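Local coordinates for Di-haem cytochrome c peroxidase family protein (Burkholderia thailandensis E264, PDB 6NX0) that carries two covalently attached c-type hemes and probably acts as a peroxidase of the diheme cytochrome c peroxidase family, passing electrons to peroxide, at residues Asp98-Val108 with Gly228-Phe237. Sequence-based numbering, arbitrary orientation.
Sequences DPTLAALGKRV and GLGAALAGRF
L104 is the central bump of this contact: its side chain fits knob-into-hole into a hollow lined by L229, A232, L233 and F237. The two methyls divide the work. CD1 rests against the A232 methyl (L104 CD1 to A232 CB, 3.9 Å), while L104 CD2 turns the other way, to L233 CD2 at 4.0 Å, and comes obliquely to F237 CE2; the L104 and F237 side chains run past each other in opposite directions. With CG anti to the backbone N (chi1 -169°), the fork of L104 is held out from its helix into this hollow. The segment axes pass 11.2 Å apart, nearly antiparallel at 155°, a wide gap bridged by leucine and arginine side chains. One turn further along helix 99-109, L229 CD1 meets V108 CG2 at 3.9 Å. This is a helix pair within the cytochrome c-type domain of the diheme peroxidase fold: helix 99-109 leads toward the heme-binding C122, with V108 already close to heme c, and helix 228-237 packs on its outer side. Helix 245-260 packs against both helices, its A258, M256 and V251 touching L101, V108 and F237. At the end where helix 99-109 begins, L101 CD1 lies 3.9 Å from F237 CZ and also sits over the centre of the R236 guanidinium. R236, bent at chi2 (77°), lays its CG over one face of the F237 ring before reaching across. Its NH2 gives T100 OG1 a weak, strongly bent hydrogen bond of 3.2 Å, and NH1 makes a long salt bridge with OD2 of D98, which lies at the guanidinium edge, in plane. D98 also N-caps its helix, OD1 weakly accepting from L101 N. At the far end, the extended R107 runs alongside L229, spreading a guanidinium face over L229 CA and touching the A232 methyl with NH1 (3.8 Å from CB).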
ATOM      1  N   ASP A  98     -22.798   1.869   7.395  1.00 22.02           N
ATOM      2  CA  ASP A  98     -23.758   0.997   6.721  1.00 26.04           C
ATOM      3  C   ASP A  98     -23.519  -0.401   7.269  1.00 24.79           C
ATOM      4  O   ASP A  98     -22.866  -1.243   6.631  1.00 21.38           O
ATOM      5  CB  ASP A  98     -23.606   1.065   5.203  1.00 23.62           C
ATOM      6  CG  ASP A  98     -24.753   0.384   4.482  1.00 23.49           C
ATOM      7  OD1 ASP A  98     -25.441  -0.445   5.124  1.00 27.69           O
ATOM      8  OD2 ASP A  98     -24.967   0.656   3.282  1.00 33.08           O
ATOM      9  N   PRO A  99     -24.008  -0.675   8.481  1.00 21.77           N
ATOM     10  CA  PRO A  99     -23.563  -1.886   9.182  1.00 22.53           C
ATOM     11  C   PRO A  99     -23.916  -3.169   8.461  1.00 23.59           C
ATOM     12  O   PRO A  99     -23.126  -4.124   8.492  1.00 22.16           O
ATOM     13  CB  PRO A  99     -24.269  -1.778  10.543  1.00 29.60           C
ATOM     14  CG  PRO A  99     -24.505  -0.324  10.712  1.00 32.59           C
ATOM     15  CD  PRO A  99     -24.831   0.181   9.355  1.00 27.30           C
ATOM     16  N   THR A 100     -25.082  -3.238   7.817  1.00 20.42           N
ATOM     17  CA  THR A 100     -25.459  -4.501   7.192  1.00 23.59           C
ATOM     18  C   THR A 100     -24.644  -4.749   5.924  1.00 18.95           C
ATOM     19  O   THR A 100     -24.219  -5.887   5.676  1.00 21.41           O
ATOM     20  CB  THR A 100     -26.963  -4.550   6.907  1.00 28.16           C
ATOM     21  OG1 THR A 100     -27.337  -3.532   5.981  1.00 34.00           O
ATOM     22  CG2 THR A 100     -27.729  -4.372   8.189  1.00 24.78           C
ATOM     23  N   LEU A 101     -24.384  -3.706   5.129  1.00 18.45           N
ATOM     24  CA  LEU A 101     -23.563  -3.883   3.938  1.00 16.47           C
ATOM     25  C   LEU A 101     -22.102  -4.141   4.308  1.00 16.24           C
ATOM     26  O   LEU A 101     -21.417  -4.949   3.658  1.00 15.44           O
ATOM     27  CB  LEU A 101     -23.688  -2.671   3.016  1.00 17.76           C
ATOM     28  CG  LEU A 101     -22.972  -2.827   1.675  1.00 14.89           C
ATOM     29  CD1 LEU A 101     -23.491  -4.077   0.929  1.00 18.92           C
ATOM     30  CD2 LEU A 101     -23.119  -1.600   0.806  1.00 20.06           C
ATOM     31  N   ALA A 102     -21.614  -3.491   5.368  1.00 14.54           N
ATOM     32  CA  ALA A 102     -20.249  -3.729   5.822  1.00 14.48           C
ATOM     33  C   ALA A 102     -20.098  -5.156   6.325  1.00 15.81           C
ATOM     34  O   ALA A 102     -19.052  -5.788   6.128  1.00 12.14           O
ATOM     35  CB  ALA A 102     -19.889  -2.723   6.918  1.00 14.49           C
ATOM     36  N   ALA A 103     -21.138  -5.688   6.971  1.00 15.80           N
ATOM     37  CA  ALA A 103     -21.064  -7.061   7.458  1.00 15.75           C
ATOM     38  C   ALA A 103     -21.023  -8.053   6.302  1.00 12.49           C
ATOM     39  O   ALA A 103     -20.349  -9.085   6.381  1.00 12.77           O
ATOM     40  CB  ALA A 103     -22.241  -7.353   8.380  1.00 18.15           C
ATOM     41  N   LEU A 104     -21.747  -7.767   5.217  1.00 12.55           N
ATOM     42  CA  LEU A 104     -21.673  -8.616   4.033  1.00 11.79           C
ATOM     43  C   LEU A 104     -20.274  -8.576   3.417  1.00 10.89           C
ATOM     44  O   LEU A 104     -19.732  -9.603   2.992  1.00 11.37           O
ATOM     45  CB  LEU A 104     -22.716  -8.163   3.019  1.00 16.33           C
ATOM     46  CG  LEU A 104     -22.999  -9.043   1.827  1.00 20.29           C
ATOM     47  CD1 LEU A 104     -23.298 -10.464   2.239  1.00 21.59           C
ATOM     48  CD2 LEU A 104     -24.210  -8.406   1.133  1.00 20.58           C
ATOM     49  N   GLY A 105     -19.669  -7.395   3.382  1.00 10.99           N
ATOM     50  CA  GLY A 105     -18.297  -7.302   2.911  1.00 10.66           C
ATOM     51  C   GLY A 105     -17.336  -8.112   3.757  1.00 10.83           C
ATOM     52  O   GLY A 105     -16.430  -8.767   3.228  1.00  9.94           O
ATOM     53  N   LYS A 106     -17.513  -8.074   5.082  1.00 10.39           N
ATOM     54  CA  LYS A 106     -16.658  -8.855   5.969  1.00 11.24           C
ATOM     55  C   LYS A 106     -16.864 -10.347   5.740  1.00 12.61           C
ATOM     56  O   LYS A 106     -15.904 -11.131   5.748  1.00 10.97           O
ATOM     57  CB  LYS A 106     -16.936  -8.477   7.422  1.00 11.13           C
ATOM     58  CG  LYS A 106     -15.925  -9.052   8.402  1.00 14.04           C
ATOM     59  CD  LYS A 106     -16.185  -8.596   9.851  1.00 17.73           C
ATOM     60  CE  LYS A 106     -15.102  -9.104  10.790  1.00 25.40           C
ATOM     61  NZ  LYS A 106     -15.426  -8.745  12.210  1.00 34.35           N
ATOM     62  N   ARG A 107     -18.109 -10.756   5.495  1.00 10.46           N
ATOM     63  CA  ARG A 107     -18.385 -12.145   5.151  1.00 12.65           C
ATOM     64  C   ARG A 107     -17.604 -12.574   3.915  1.00 10.65           C
ATOM     65  O   ARG A 107     -16.993 -13.646   3.901  1.00 11.49           O
ATOM     66  CB  ARG A 107     -19.899 -12.323   4.944  1.00 12.71           C
ATOM     67  CG  ARG A 107     -20.300 -13.698   4.618  1.00 13.48           C
ATOM     68  CD  ARG A 107     -21.805 -13.822   4.495  1.00 12.70           C
ATOM     69  NE  ARG A 107     -22.094 -15.191   4.119  1.00 11.91           N
ATOM     70  CZ  ARG A 107     -23.263 -15.803   4.281  1.00 11.77           C
ATOM     71  NH1 ARG A 107     -24.297 -15.148   4.792  1.00 12.31           N
ATOM     72  NH2 ARG A 107     -23.375 -17.069   3.918  1.00 11.85           N
ATOM     73  N   VAL A 108     -17.615 -11.747   2.868  1.00 10.55           N
ATOM     74  CA  VAL A 108     -16.834 -12.017   1.660  1.00  8.91           C
ATOM     75  C   VAL A 108     -15.355 -12.103   1.999  1.00 11.58           C
ATOM     76  O   VAL A 108     -14.637 -13.000   1.537  1.00 10.49           O
ATOM     77  CB  VAL A 108     -17.101 -10.917   0.607  1.00  9.68           C
ATOM     78  CG1 VAL A 108     -16.183 -11.060  -0.576  1.00 11.26           C
ATOM     79  CG2 VAL A 108     -18.579 -10.941   0.166  1.00 11.85           C
ATOM     80  N   GLY A 228     -24.361 -20.176   0.580  1.00 12.69           N
ATOM     81  CA  GLY A 228     -25.084 -19.231   1.396  1.00 10.17           C
ATOM     82  C   GLY A 228     -24.715 -17.799   1.095  1.00  8.71           C
ATOM     83  O   GLY A 228     -25.554 -16.899   1.201  1.00 11.29           O
ATOM     84  N   LEU A 229     -23.458 -17.565   0.719  1.00 10.32           N
ATOM     85  CA  LEU A 229     -23.057 -16.228   0.331  1.00 11.11           C
ATOM     86  C   LEU A 229     -23.843 -15.776  -0.888  1.00  8.91           C
ATOM     87  O   LEU A 229     -24.284 -14.618  -0.964  1.00 10.91           O
ATOM     88  CB  LEU A 229     -21.550 -16.195   0.048  1.00 12.30           C
ATOM     89  CG  LEU A 229     -21.044 -14.867  -0.478  1.00  9.97           C
ATOM     90  CD1 LEU A 229     -21.266 -13.710   0.496  1.00 14.08           C
ATOM     91  CD2 LEU A 229     -19.568 -14.970  -0.829  1.00 11.49           C
ATOM     92  N   GLY A 230     -24.006 -16.675  -1.859  1.00 11.04           N
ATOM     93  CA  GLY A 230     -24.826 -16.356  -3.018  1.00 10.35           C
ATOM     94  C   GLY A 230     -26.232 -15.943  -2.628  1.00 11.23           C
ATOM     95  O   GLY A 230     -26.801 -15.012  -3.199  1.00 11.26           O
ATOM     96  N   ALA A 231     -26.821 -16.650  -1.666  1.00 11.30           N
ATOM     97  CA  ALA A 231     -28.168 -16.313  -1.215  1.00 12.49           C
ATOM     98  C   ALA A 231     -28.203 -14.952  -0.536  1.00 13.00           C
ATOM     99  O   ALA A 231     -29.143 -14.174  -0.737  1.00 14.07           O
ATOM    100  CB  ALA A 231     -28.686 -17.416  -0.269  1.00 12.88           C
ATOM    101  N   ALA A 232     -27.205 -14.659   0.301  1.00 11.37           N
ATOM    102  CA  ALA A 232     -27.117 -13.369   0.949  1.00 12.77           C
ATOM    103  C   ALA A 232     -26.968 -12.252  -0.067  1.00 13.70           C
ATOM    104  O   ALA A 232     -27.630 -11.211   0.036  1.00 14.51           O
ATOM    105  CB  ALA A 232     -25.946 -13.367   1.930  1.00 15.40           C
ATOM    106  N   LEU A 233     -26.121 -12.454  -1.081  1.00 11.86           N
ATOM    107  CA  LEU A 233     -25.967 -11.429  -2.102  1.00  9.96           C
ATOM    108  C   LEU A 233     -27.245 -11.251  -2.906  1.00 11.06           C
ATOM    109  O   LEU A 233     -27.646 -10.122  -3.202  1.00 12.67           O
ATOM    110  CB  LEU A 233     -24.789 -11.769  -3.030  1.00 11.08           C
ATOM    111  CG  LEU A 233     -23.423 -11.705  -2.341  1.00 11.62           C
ATOM    112  CD1 LEU A 233     -22.392 -12.445  -3.174  1.00 12.42           C
ATOM    113  CD2 LEU A 233     -22.942 -10.284  -2.110  1.00 13.86           C
ATOM    114  N   ALA A 234     -27.879 -12.356  -3.296  1.00 11.13           N
ATOM    115  CA  ALA A 234     -29.133 -12.277  -4.039  1.00 12.68           C
ATOM    116  C   ALA A 234     -30.224 -11.623  -3.209  1.00 15.41           C
ATOM    117  O   ALA A 234     -31.042 -10.862  -3.735  1.00 15.02           O
ATOM    118  CB  ALA A 234     -29.543 -13.676  -4.478  1.00 14.03           C
ATOM    119  N   GLY A 235     -30.249 -11.899  -1.904  1.00 13.43           N
ATOM    120  CA  GLY A 235     -31.255 -11.275  -1.046  1.00 15.72           C
ATOM    121  C   GLY A 235     -31.149  -9.765  -1.040  1.00 17.48           C
ATOM    122  O   GLY A 235     -32.164  -9.054  -1.041  1.00 21.44           O
ATOM    123  N   ARG A 236     -29.926  -9.251  -1.050  1.00 14.45           N
ATOM    124  CA  ARG A 236     -29.662  -7.823  -1.001  1.00 16.07           C
ATOM    125  C   ARG A 236     -29.693  -7.178  -2.381  1.00 18.37           C
ATOM    126  O   ARG A 236     -30.211  -6.066  -2.538  1.00 19.03           O
ATOM    127  CB  ARG A 236     -28.303  -7.593  -0.333  1.00 18.08           C
ATOM    128  CG  ARG A 236     -27.767  -6.178  -0.354  1.00 22.67           C
ATOM    129  CD  ARG A 236     -28.451  -5.315   0.655  1.00 32.76           C
ATOM    130  NE  ARG A 236     -27.962  -3.945   0.560  1.00 38.87           N
ATOM    131  CZ  ARG A 236     -27.449  -3.246   1.567  1.00 35.66           C
ATOM    132  NH1 ARG A 236     -27.038  -2.010   1.341  1.00 39.33           N
ATOM    133  NH2 ARG A 236     -27.357  -3.753   2.792  1.00 33.38           N
ATOM    134  N   PHE A 237     -29.147  -7.852  -3.396  1.00 14.28           N
ATOM    135  CA  PHE A 237     -28.912  -7.235  -4.685  1.00 14.03           C
ATOM    136  C   PHE A 237     -29.790  -7.777  -5.801  1.00 13.10           C
ATOM    137  O   PHE A 237     -29.722  -7.262  -6.929  1.00 13.75           O
ATOM    138  CB  PHE A 237     -27.439  -7.404  -5.077  1.00 13.40           C
ATOM    139  CG  PHE A 237     -26.490  -6.663  -4.191  1.00 13.63           C
ATOM    140  CD1 PHE A 237     -26.390  -5.298  -4.275  1.00 16.90           C
ATOM    141  CD2 PHE A 237     -25.663  -7.337  -3.307  1.00 14.15           C
ATOM    142  CE1 PHE A 237     -25.507  -4.605  -3.477  1.00 16.28           C
ATOM    143  CE2 PHE A 237     -24.762  -6.643  -2.511  1.00 14.89           C
ATOM    144  CZ  PHE A 237     -24.687  -5.282  -2.606  1.00 17.97           C
TER